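Local coordinates for protein ethylbenzene dehydrogenase alpha-subunit (Aromatoleum aromaticum, PDB 2IVF) that is the molybdenum-containing alpha subunit of a dehydrogenase of the molybdopterin oxidoreductase family and binds an iron-sulfur cluster, at residues 570-573 with 574-578. Residues are numbered along the deposited sequence; the frame is centred on the assembly and turned at random.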
loop_
_atom_site.group_PDB
_atom_site.type_symbol
_atom_site.label_atom_id
_atom_site.label_comp_id
_atom_site.label_asym_id
_atom_site.label_seq_id
_atom_site.Cartn_x
_atom_site.Cartn_y
_atom_site.Cartn_z
ATOM N N LEU A 570 14.466 -33.252 12.401
ATOM C CA LEU A 570 13.442 -33.735 13.304
ATOM C C LEU A 570 13.308 -35.253 13.130
ATOM O O LEU A 570 13.489 -35.787 12.030
ATOM C CB LEU A 570 12.113 -32.986 13.081
ATOM C CG LEU A 570 12.092 -31.453 13.257
ATOM C CD1 LEU A 570 10.665 -30.880 13.033
ATOM C CD2 LEU A 570 12.628 -30.930 14.623
ATOM N N LYS A 571 13.011 -35.945 14.229
ATOM C CA LYS A 571 12.998 -37.394 14.237
ATOM C C LYS A 571 11.631 -37.937 13.841
ATOM O O LYS A 571 11.473 -39.143 13.603
ATOM C CB LYS A 571 13.421 -37.909 15.617
ATOM C CG LYS A 571 12.476 -37.539 16.797
ATOM C CD LYS A 571 13.190 -37.863 18.132
ATOM C CE LYS A 571 12.272 -38.467 19.191
ATOM N NZ LYS A 571 13.096 -39.153 20.227
ATOM N N LYS A 572 10.643 -37.048 13.745
ATOM C CA LYS A 572 9.294 -37.445 13.397
ATOM C C LYS A 572 8.436 -36.297 12.905
ATOM O O LYS A 572 8.841 -35.127 12.913
ATOM C CB LYS A 572 8.627 -38.141 14.583
ATOM C CG LYS A 572 8.528 -37.288 15.823
ATOM C CD LYS A 572 8.320 -38.164 17.014
ATOM C CE LYS A 572 8.167 -37.418 18.319
ATOM N NZ LYS A 572 7.776 -38.402 19.399
ATOM N N SER A 573 7.257 -36.658 12.411
ATOM C CA SER A 573 6.326 -35.713 11.809
ATOM C C SER A 573 5.639 -34.875 12.857
ATOM O O SER A 573 5.562 -35.254 14.026
ATOM C CB SER A 573 5.213 -36.432 11.043
ATOM O OG SER A 573 4.513 -37.357 11.907
ATOM N N PHE A 574 5.107 -33.764 12.379
ATOM C CA PHE A 574 4.228 -32.884 13.118
ATOM C C PHE A 574 3.211 -33.663 13.937
ATOM O O PHE A 574 3.093 -33.439 15.121
ATOM C CB PHE A 574 3.467 -31.972 12.171
ATOM C CG PHE A 574 2.479 -31.092 12.870
ATOM C CD1 PHE A 574 2.884 -29.897 13.447
ATOM C CD2 PHE A 574 1.147 -31.475 12.981
ATOM C CE1 PHE A 574 1.990 -29.116 14.121
ATOM C CE2 PHE A 574 0.221 -30.665 13.650
ATOM C CZ PHE A 574 0.658 -29.493 14.228
ATOM N N GLY A 575 2.483 -34.575 13.308
ATOM C CA GLY A 575 1.431 -35.317 14.015
ATOM C C GLY A 575 1.909 -36.278 15.080
ATOM O O GLY A 575 1.208 -36.540 16.077
ATOM N N ALA A 576 3.095 -36.830 14.849
ATOM C CA ALA A 576 3.787 -37.652 15.826
ATOM C C ALA A 576 4.204 -36.833 17.049
ATOM O O ALA A 576 4.027 -37.268 18.186
ATOM C CB ALA A 576 4.986 -38.318 15.189
ATOM N N TYR A 577 4.763 -35.652 16.817
ATOM C CA TYR A 577 5.011 -34.710 17.890
ATOM C C TYR A 577 3.709 -34.301 18.601
ATOM O O TYR A 577 3.669 -34.240 19.826
ATOM C CB TYR A 577 5.720 -33.470 17.357
ATOM C CG TYR A 577 7.230 -33.612 17.195
ATOM C CD1 TYR A 577 8.077 -33.539 18.299
ATOM C CD2 TYR A 577 7.805 -33.766 15.940
ATOM C CE1 TYR A 577 9.484 -33.620 18.150
ATOM C CE2 TYR A 577 9.200 -33.862 15.775
ATOM C CZ TYR A 577 10.046 -33.792 16.878
ATOM O OH TYR A 577 11.435 -33.909 16.707
ATOM N N LEU A 578 2.644 -34.051 17.836
ATOM C CA LEU A 578 1.327 -33.751 18.433
ATOM C C LEU A 578 0.842 -34.846 19.378
ATOM O O LEU A 578 0.419 -34.569 20.505
ATOM C CB LEU A 578 0.286 -33.530 17.331
ATOM C CG LEU A 578 -1.156 -33.219 17.740
ATOM C CD1 LEU A 578 -1.265 -31.991 18.594
ATOM C CD2 LEU A 578 -1.969 -33.058 16.481
HETATM O O HOH W 1 5.131 -39.964 18.924
#
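L570 meets the phenol end of Y577 where a loop turns into helix 574-583, whose N-terminus S573 caps, within the molybdopterin oxidoreductase family region. L570 CB lies near the plane of the Y577 ring, at its edge, 3.8 Å from Y577 OH. P942 packs against both side chains. K571 touches the same hydroxyl with its aliphatic part, CG. Its ammonium group turns elsewhere and forms a salt bridge with E823. K572 lies over one face of the Y577 ring. With chi1 at 60°, its CG is flanked by both backbone N and C, and the extended chain beyond it is laid across the ring. K572 CG makes a CH-pi contact, 3.8 Å from the centroid of the Y577 ring. K572 CB also packs on A576 CB at 3.7 Å. K572 NZ forms a salt bridge with E580, one turn beyond A576, and a water links it to A576 O. K572 O, buried here, has no hydrogen-bond partner in the model and lies 3.1 Å from Y577 CE2. S573 is the N-cap. S573 OG accepts a weak hydrogen bond from A576 N at 3.3 Å. S573 O begins the helical bonding: Y577 N donates to it at 2.9 Å, with an N-H...O angle of 170°.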